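Local atomic coordinates of 6-phosphogluconolactonase (Leishmania braziliensis, PDB entry 3CSS), a protein that probably hydrolyses 6-phosphogluconolactone to 6-phosphogluconate, the second step of the oxidative branch of the pentose phosphate pathway. Residues 39-44 and 67-72; 62-67 and 97-102; 153-158 and 211-216. All blocks are in the same frame, centred on the assembly; numbering follows the deposited sequence.

Contact 1: 39-44 and 67-72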
loop_
_atom_site.group_PDB
_atom_site.type_symbol
_atom_site.label_atom_id
_atom_site.label_comp_id
_atom_site.label_asym_id
_atom_site.label_seq_id
_atom_site.Cartn_x
_atom_site.Cartn_y
_atom_site.Cartn_z
ATOM N N VAL A 39 3.665 -7.753 13.810
ATOM C CA VAL A 39 3.425 -6.459 13.166
ATOM C C VAL A 39 2.675 -6.738 11.857
ATOM O O VAL A 39 3.070 -7.613 11.084
ATOM C CB VAL A 39 4.786 -5.748 12.893
ATOM C CG1 VAL A 39 4.651 -4.586 11.908
ATOM C CG2 VAL A 39 5.376 -5.273 14.213
ATOM N N VAL A 40 1.587 -6.020 11.602
ATOM C CA VAL A 40 0.864 -6.188 10.347
ATOM C C VAL A 40 1.441 -5.189 9.342
ATOM O O VAL A 40 1.400 -3.986 9.586
ATOM C CB VAL A 40 -0.667 -5.958 10.515
ATOM C CG1 VAL A 40 -1.371 -6.251 9.225
ATOM C CG2 VAL A 40 -1.225 -6.825 11.622
ATOM N N LEU A 41 1.972 -5.702 8.229
ATOM C CA LEU A 41 2.622 -4.886 7.186
ATOM C C LEU A 41 1.845 -5.042 5.883
ATOM O O LEU A 41 1.687 -6.162 5.407
ATOM C CB LEU A 41 4.082 -5.340 6.993
ATOM C CG LEU A 41 4.949 -4.657 5.913
ATOM C CD1 LEU A 41 5.050 -3.170 6.165
ATOM C CD2 LEU A 41 6.352 -5.318 5.813
ATOM N N ALA A 42 1.386 -3.929 5.309
ATOM C CA ALA A 42 0.767 -3.939 3.992
ATOM C C ALA A 42 1.809 -3.532 2.962
ATOM O O ALA A 42 2.346 -2.397 2.987
ATOM C CB ALA A 42 -0.428 -2.983 3.931
ATOM N N LEU A 43 2.082 -4.454 2.057
ATOM C CA LEU A 43 3.074 -4.285 1.018
ATOM C C LEU A 43 2.553 -3.448 -0.107
ATOM O O LEU A 43 1.364 -3.543 -0.470
ATOM C CB LEU A 43 3.457 -5.657 0.461
ATOM C CG LEU A 43 4.081 -6.624 1.445
ATOM C CD1 LEU A 43 4.290 -7.948 0.754
ATOM C CD2 LEU A 43 5.371 -6.056 2.040
ATOM N N SER A 44 3.418 -2.578 -0.639
ATOM C CA SER A 44 3.139 -1.859 -1.878
ATOM C C SER A 44 3.716 -2.592 -3.075
ATOM O O SER A 44 4.506 -3.520 -2.953
ATOM C CB SER A 44 3.698 -0.450 -1.833
ATOM O OG SER A 44 5.075 -0.531 -1.550
ATOM N N HIS A 67 7.856 -15.357 12.470
ATOM C CA HIS A 67 6.490 -14.825 12.411
ATOM C C HIS A 67 6.362 -13.423 13.034
ATOM O O HIS A 67 5.298 -13.065 13.544
ATOM C CB HIS A 67 5.474 -15.811 13.041
ATOM C CG HIS A 67 5.719 -17.252 12.693
ATOM N ND1 HIS A 67 5.655 -17.728 11.401
ATOM C CD2 HIS A 67 6.043 -18.318 13.467
ATOM C CE1 HIS A 67 5.922 -19.022 11.393
ATOM N NE2 HIS A 67 6.162 -19.407 12.636
ATOM N N ALA A 68 7.422 -12.613 12.950
ATOM C CA ALA A 68 7.373 -11.234 13.469
ATOM C C ALA A 68 6.402 -10.327 12.685
ATOM O O ALA A 68 5.901 -9.341 13.227
ATOM C CB ALA A 68 8.763 -10.617 13.467
ATOM N N VAL A 69 6.167 -10.658 11.415
ATOM C CA VAL A 69 5.355 -9.839 10.512
ATOM C C VAL A 69 4.239 -10.666 9.879
ATOM O O VAL A 69 4.462 -11.798 9.436
ATOM C CB VAL A 69 6.196 -9.196 9.370
ATOM C CG1 VAL A 69 5.266 -8.452 8.365
ATOM C CG2 VAL A 69 7.268 -8.242 9.922
ATOM N N GLN A 70 3.042 -10.095 9.866
ATOM C CA GLN A 70 1.930 -10.608 9.075
ATOM C C GLN A 70 1.805 -9.709 7.844
ATOM O O GLN A 70 1.531 -8.509 7.983
ATOM C CB GLN A 70 0.635 -10.583 9.878
ATOM C CG GLN A 70 -0.595 -11.024 9.077
ATOM C CD GLN A 70 -1.847 -11.046 9.923
ATOM O OE1 GLN A 70 -2.191 -10.052 10.550
ATOM N NE2 GLN A 70 -2.526 -12.190 9.952
ATOM N N PHE A 71 1.997 -10.309 6.667
ATOM C CA PHE A 71 2.038 -9.598 5.386
ATOM C C PHE A 71 0.679 -9.648 4.686
ATOM O O PHE A 71 0.043 -10.716 4.579
ATOM C CB PHE A 71 3.060 -10.222 4.429
ATOM C CG PHE A 71 4.484 -10.098 4.866
ATOM C CD1 PHE A 71 5.249 -9.028 4.443
ATOM C CD2 PHE A 71 5.066 -11.064 5.673
ATOM C CE1 PHE A 71 6.574 -8.898 4.815
ATOM C CE2 PHE A 71 6.401 -10.946 6.065
ATOM C CZ PHE A 71 7.156 -9.856 5.630
ATOM N N ILE A 72 0.269 -8.499 4.174
ATOM C CA ILE A 72 -0.871 -8.380 3.280
ATOM C C ILE A 72 -0.465 -7.513 2.097
ATOM O O ILE A 72 0.475 -6.726 2.188
ATOM C CB ILE A 72 -2.132 -7.797 3.978
ATOM C CG1 ILE A 72 -2.020 -6.280 4.224
ATOM C CG2 ILE A 72 -2.413 -8.552 5.334
ATOM C CD1 ILE A 72 -3.326 -5.659 4.795
#
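V39, L41 and L43 pair with the strand that starts at V69 through a parallel ladder of five backbone hydrogen bonds. It opens with V39 N to A68 O and closes with L43 N to I72 O, the latter 2.8 Å long and nearly straight at 172°. Carbonyls inside the ladder do double work: V39 O accepts Q70 N at 2.8 Å and also receives the CA-H of V69.

On one face of the sheet, V69 CG1 sits over the centre of the F71 ring, 3.5 Å above its plane, and touches L41 CB at 3.6 Å. L41 lies alongside F71, its CD2 3.7 Å from F71 CE1. L43 reaches the same ring differently, putting CD2 at the edge, in plane, 3.8 Å from F71 CD1. These are adjacent parallel strands in the Rossmann-like core of the glucosamine-6-phosphate isomerase/6-phosphogluconolactonase family, joined by a largely helical segment.

The other face carries V40, Q70, A42 and I72. I72 turns CG1 between its backbone N and carbonyl carbon (chi1 75°), which lays that carbon 3.7 Å from A42 CB. The extended Q70 runs beside V40 and brings OE1 to 3.5 Å from V40 CG2, while its NE2 is hydrogen-bonded to C140 O. Farther out, L95 and L96 of helix 87-96 touch F71, while I29 of helix 14-30 packs on V39 and V69.

Contact 2: 62-67 and 97-102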
loop_
_atom_site.group_PDB
_atom_site.type_symbol
_atom_site.label_atom_id
_atom_site.label_comp_id
_atom_site.label_asym_id
_atom_site.label_seq_id
_atom_site.Cartn_x
_atom_site.Cartn_y
_atom_site.Cartn_z
ATOM N N ALA A 62 15.431 -14.048 9.344
ATOM C CA ALA A 62 15.269 -14.771 10.607
ATOM C C ALA A 62 14.063 -14.287 11.418
ATOM O O ALA A 62 13.275 -15.094 11.909
ATOM C CB ALA A 62 16.552 -14.669 11.439
ATOM N N LEU A 63 13.926 -12.972 11.548
ATOM C CA LEU A 63 12.785 -12.386 12.256
ATOM C C LEU A 63 11.470 -12.778 11.584
ATOM O O LEU A 63 10.482 -13.074 12.257
ATOM C CB LEU A 63 12.906 -10.863 12.329
ATOM C CG LEU A 63 14.037 -10.336 13.212
ATOM C CD1 LEU A 63 14.158 -8.820 13.095
ATOM C CD2 LEU A 63 13.809 -10.758 14.653
ATOM N N LEU A 64 11.466 -12.808 10.256
ATOM C CA LEU A 64 10.256 -13.124 9.488
ATOM C C LEU A 64 9.889 -14.613 9.583
ATOM O O LEU A 64 8.711 -14.970 9.691
ATOM C CB LEU A 64 10.434 -12.699 8.033
ATOM C CG LEU A 64 10.857 -11.233 7.831
ATOM C CD1 LEU A 64 10.961 -10.932 6.335
ATOM C CD2 LEU A 64 9.906 -10.226 8.514
ATOM N N GLN A 65 10.894 -15.480 9.559
ATOM C CA GLN A 65 10.645 -16.915 9.744
ATOM C C GLN A 65 10.149 -17.231 11.173
ATOM O O GLN A 65 9.547 -18.285 11.411
ATOM C CB GLN A 65 11.877 -17.738 9.310
ATOM C CG GLN A 65 12.128 -17.564 7.798
ATOM C CD GLN A 65 13.277 -18.362 7.244
ATOM O OE1 GLN A 65 14.234 -18.691 7.953
ATOM N NE2 GLN A 65 13.196 -18.673 5.948
ATOM N N GLN A 66 10.383 -16.306 12.105
ATOM C CA GLN A 66 9.844 -16.375 13.472
ATOM C C GLN A 66 8.454 -15.716 13.606
ATOM O O GLN A 66 7.957 -15.519 14.722
ATOM C CB GLN A 66 10.802 -15.677 14.439
ATOM C CG GLN A 66 12.197 -16.295 14.549
ATOM C CD GLN A 66 13.234 -15.295 15.062
ATOM O OE1 GLN A 66 12.886 -14.204 15.529
ATOM N NE2 GLN A 66 14.513 -15.662 14.971
ATOM N N HIS A 67 7.856 -15.357 12.470
ATOM C CA HIS A 67 6.490 -14.825 12.411
ATOM C C HIS A 67 6.362 -13.423 13.034
ATOM O O HIS A 67 5.298 -13.065 13.544
ATOM C CB HIS A 67 5.474 -15.811 13.041
ATOM C CG HIS A 67 5.719 -17.252 12.693
ATOM N ND1 HIS A 67 5.655 -17.728 11.401
ATOM C CD2 HIS A 67 6.043 -18.318 13.467
ATOM C CE1 HIS A 67 5.922 -19.022 11.393
ATOM N NE2 HIS A 67 6.162 -19.407 12.636
ATOM N N ARG A 97 8.952 -15.719 -0.995
ATOM C CA ARG A 97 9.334 -17.104 -1.282
ATOM C C ARG A 97 9.903 -17.814 -0.038
ATOM O O ARG A 97 9.748 -19.035 0.103
ATOM C CB ARG A 97 10.322 -17.154 -2.457
ATOM C CG ARG A 97 11.620 -16.391 -2.238
ATOM C CD ARG A 97 12.387 -16.211 -3.529
ATOM N NE ARG A 97 13.601 -15.407 -3.350
ATOM C CZ ARG A 97 14.801 -15.888 -3.032
ATOM N NH1 ARG A 97 14.982 -17.178 -2.819
ATOM N NH2 ARG A 97 15.830 -15.055 -2.899
ATOM N N ASP A 98 10.546 -17.069 0.862
ATOM C CA ASP A 98 11.165 -17.654 2.060
ATOM C C ASP A 98 10.497 -17.225 3.373
ATOM O O ASP A 98 11.057 -17.436 4.453
ATOM C CB ASP A 98 12.666 -17.343 2.074
ATOM C CG ASP A 98 13.412 -18.039 0.944
ATOM O OD1 ASP A 98 13.133 -19.237 0.674
ATOM O OD2 ASP A 98 14.291 -17.406 0.320
ATOM N N VAL A 99 9.293 -16.659 3.266
ATOM C CA VAL A 99 8.459 -16.312 4.418
ATOM C C VAL A 99 7.399 -17.408 4.567
ATOM O O VAL A 99 6.832 -17.870 3.568
ATOM C CB VAL A 99 7.770 -14.916 4.249
ATOM C CG1 VAL A 99 6.795 -14.642 5.388
ATOM C CG2 VAL A 99 8.815 -13.790 4.171
ATOM N N PRO A 100 7.136 -17.849 5.810
ATOM C CA PRO A 100 6.120 -18.886 6.013
ATOM C C PRO A 100 4.760 -18.472 5.464
ATOM O O PRO A 100 4.339 -17.325 5.652
ATOM C CB PRO A 100 6.086 -19.061 7.537
ATOM C CG PRO A 100 7.398 -18.535 8.021
ATOM C CD PRO A 100 7.728 -17.404 7.084
ATOM N N SER A 101 4.092 -19.399 4.773
ATOM C CA SER A 101 2.801 -19.119 4.130
ATOM C C SER A 101 1.782 -18.638 5.145
ATOM O O SER A 101 0.933 -17.812 4.820
ATOM C CB SER A 101 2.245 -20.364 3.426
ATOM O OG SER A 101 3.138 -20.841 2.432
ATOM N N SER A 102 1.872 -19.177 6.366
ATOM C CA SER A 102 0.977 -18.800 7.469
ATOM C C SER A 102 1.036 -17.322 7.841
ATOM O O SER A 102 0.092 -16.806 8.445
ATOM C CB SER A 102 1.272 -19.641 8.723
ATOM O OG SER A 102 2.567 -19.387 9.250
#
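Q65 and D98 make the one hydrogen bond between the helix end and the loop: Q65 NE2 donates to D98 O at 2.9 Å with an angle of 167°. The acceptor lies close to the amide plane of Q65 and the donor in the carbonyl plane of D98, so the bond is flat at both ends. An extended chain beyond CG carries the amide there from a CB that does not face the loop. The carboxylate of D98 is engaged separately, through OD2 to H57 NE2.

Van der Waals packing centres on P100. Its CD rests 3.7 Å from L64 O and 4.0 Å from Q65 CA, against the last helical turn, while its CG lies 3.7 Å from H67 CE1. The imidazole has P100 CB at its edge, in plane, and the carbonyl oxygen of Q65 over one face; its ND1 is hydrogen-bonded to D103 OD2. Deeper in, L64 CD1 meets V99 CG2 at a looser 4.2 Å, and both residues also touch F71.

H67 has positive phi (69°), as befits the C-prime residue of a Schellman motif, with H67 N bonded to L64 O and A68 N to L63 O. The loop after helix 87-96 thus packs against the Schellman-terminated end of helix 61-65, just before strand 69-77.

Contact 3: 153-158 and 211-216. Unlike the reference sequence in segment 211-216: Y211 (reference His).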
loop_
_atom_site.group_PDB
_atom_site.type_symbol
_atom_site.label_atom_id
_atom_site.label_comp_id
_atom_site.label_asym_id
_atom_site.label_seq_id
_atom_site.Cartn_x
_atom_site.Cartn_y
_atom_site.Cartn_z
ATOM N N VAL A 153 -12.784 -2.345 10.978
ATOM C CA VAL A 153 -11.649 -2.061 10.116
ATOM C C VAL A 153 -10.434 -2.820 10.650
ATOM O O VAL A 153 -10.212 -2.838 11.869
ATOM C CB VAL A 153 -11.350 -0.520 10.065
ATOM C CG1 VAL A 153 -10.868 0.033 11.423
ATOM C CG2 VAL A 153 -10.352 -0.214 8.997
ATOM N N PRO A 154 -9.666 -3.467 9.750
ATOM C CA PRO A 154 -8.398 -4.025 10.194
ATOM C C PRO A 154 -7.443 -2.886 10.530
ATOM O O PRO A 154 -7.441 -1.858 9.853
ATOM C CB PRO A 154 -7.919 -4.852 8.997
ATOM C CG PRO A 154 -8.566 -4.266 7.818
ATOM C CD PRO A 154 -9.888 -3.683 8.306
ATOM N N VAL A 155 -6.703 -3.052 11.622
ATOM C CA VAL A 155 -5.732 -2.061 12.073
ATOM C C VAL A 155 -4.364 -2.525 11.625
ATOM O O VAL A 155 -3.818 -3.512 12.130
ATOM C CB VAL A 155 -5.786 -1.846 13.597
ATOM C CG1 VAL A 155 -4.737 -0.832 14.024
ATOM C CG2 VAL A 155 -7.195 -1.401 14.007
ATOM N N VAL A 156 -3.836 -1.839 10.619
ATOM C CA VAL A 156 -2.534 -2.184 10.062
ATOM C C VAL A 156 -1.446 -1.392 10.790
ATOM O O VAL A 156 -1.580 -0.189 10.981
ATOM C CB VAL A 156 -2.517 -1.921 8.543
ATOM C CG1 VAL A 156 -1.144 -2.209 7.968
ATOM C CG2 VAL A 156 -3.605 -2.742 7.868
ATOM N N ASP A 157 -0.354 -2.047 11.171
ATOM C CA ASP A 157 0.759 -1.344 11.838
ATOM C C ASP A 157 1.555 -0.436 10.886
ATOM O O ASP A 157 1.838 0.732 11.200
ATOM C CB ASP A 157 1.707 -2.331 12.528
ATOM C CG ASP A 157 1.054 -3.028 13.699
ATOM O OD1 ASP A 157 0.904 -2.365 14.749
ATOM O OD2 ASP A 157 0.648 -4.194 13.546
ATOM N N ILE A 158 1.896 -0.971 9.725
ATOM C CA ILE A 158 2.643 -0.227 8.714
ATOM C C ILE A 158 2.050 -0.478 7.341
ATOM O O ILE A 158 1.991 -1.624 6.891
ATOM C CB ILE A 158 4.142 -0.635 8.669
ATOM C CG1 ILE A 158 4.797 -0.401 10.026
ATOM C CG2 ILE A 158 4.877 0.118 7.509
ATOM C CD1 ILE A 158 6.188 -0.968 10.131
ATOM N N TYR A 211 -6.629 4.623 9.284
ATOM C CA TYR A 211 -6.607 4.020 10.608
ATOM C C TYR A 211 -5.295 3.263 10.917
ATOM O O TYR A 211 -5.113 2.763 12.041
ATOM C CB TYR A 211 -7.792 3.093 10.777
ATOM C CG TYR A 211 -9.072 3.800 11.135
ATOM C CD1 TYR A 211 -10.142 3.849 10.263
ATOM C CD2 TYR A 211 -9.210 4.405 12.374
ATOM C CE1 TYR A 211 -11.321 4.483 10.616
ATOM C CE2 TYR A 211 -10.388 5.050 12.742
ATOM C CZ TYR A 211 -11.447 5.086 11.855
ATOM O OH TYR A 211 -12.629 5.728 12.214
ATOM N N ALA A 212 -4.392 3.173 9.949
ATOM C CA ALA A 212 -3.122 2.492 10.152
ATOM C C ALA A 212 -2.269 3.266 11.156
ATOM O O ALA A 212 -2.361 4.495 11.260
ATOM C CB ALA A 212 -2.365 2.299 8.808
ATOM N N LYS A 213 -1.441 2.538 11.906
ATOM C CA LYS A 213 -0.534 3.167 12.870
ATOM C C LYS A 213 0.573 4.009 12.247
ATOM O O LYS A 213 0.889 5.095 12.740
ATOM C CB LYS A 213 0.063 2.099 13.802
ATOM C CG LYS A 213 -0.979 1.304 14.566
ATOM C CD LYS A 213 -1.889 2.183 15.401
ATOM C CE LYS A 213 -2.716 1.356 16.373
ATOM N NZ LYS A 213 -3.601 2.214 17.210
ATOM N N HIS A 214 1.138 3.507 11.154
ATOM C CA HIS A 214 2.228 4.164 10.426
ATOM C C HIS A 214 2.007 3.980 8.913
ATOM O O HIS A 214 1.693 2.866 8.437
ATOM C CB HIS A 214 3.579 3.574 10.823
ATOM C CG HIS A 214 3.797 3.488 12.303
ATOM N ND1 HIS A 214 4.133 4.589 13.064
ATOM C CD2 HIS A 214 3.727 2.440 13.158
ATOM C CE1 HIS A 214 4.234 4.225 14.335
ATOM N NE2 HIS A 214 4.013 2.923 14.417
ATOM N N VAL A 215 2.176 5.059 8.171
ATOM C CA VAL A 215 2.089 5.018 6.712
ATOM C C VAL A 215 3.431 5.521 6.187
ATOM O O VAL A 215 3.918 6.550 6.623
ATOM C CB VAL A 215 0.932 5.902 6.188
ATOM C CG1 VAL A 215 0.914 5.930 4.679
ATOM C CG2 VAL A 215 -0.420 5.421 6.750
ATOM N N VAL A 216 4.027 4.768 5.272
ATOM C CA VAL A 216 5.346 5.113 4.721
ATOM C C VAL A 216 5.238 5.104 3.189
ATOM O O VAL A 216 4.998 4.069 2.569
ATOM C CB VAL A 216 6.442 4.126 5.173
ATOM C CG1 VAL A 216 7.832 4.506 4.542
ATOM C CG2 VAL A 216 6.491 4.043 6.714
#
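The backbones of 153-158 and 211-216 run in nearly the same direction, 21° apart, and pair around V156, D157 and I158, where K213 N donates to V156 O at 2.9 Å and H214 N makes a weak, bent bond (122°) to D157 O. Past these, the CA-H of I158 points at H214 O in the first parallel bridge between strands 158-162 and 214-219.

Several side chains gather round the two acceptor carbonyls. A212 CB lies 3.4 Å from V156 O. On D157 O, K213 CB and the H214 ring converge, the ring presenting its edge with CD2 at 3.2 Å. The K213 chain bends at chi2 (-57°), bringing CE against V155 CG1 at 3.8 Å. V153 CG1 meets CD1 of Y211, which differs from the reference sequence, at 4.1 Å and about a right angle; the Y211 ring also makes a cation-pi contact with R250. I158 and V216 touch through their CG2 methyls.

The polar groups find outside partners: D157 OD2 accepts V40 N of the adjacent strand 39-43, and H214 ND1 is hydrogen-bonded to S252 OG. D157 OD1 and K213 NZ stay 6.9 Å apart, so cohesion across the segments comes from backbone bonds and aliphatic packing, without a salt bridge.

In the fold
Contacts 1 and 3 both reach the same mixed sheet and meet at strand 39-43, where A42 N bonds to I158 O; their centres lie about 11 and 10 Å from the centre of the chain. Contact 1 is the more deeply buried, a regular backbone ladder along two neighbouring strands, whereas contact 3 lies where two strands are just beginning, with fewer backbone bonds, mixed side chains and a partly exposed fringe. The centre of contact 2 is about 20 Å from that of the chain; there a helix end packs on a loop with a single, side-chain hydrogen bond. It shares H67 with contact 1, while contact 3 remains about 10 Å from it at the nearest atoms.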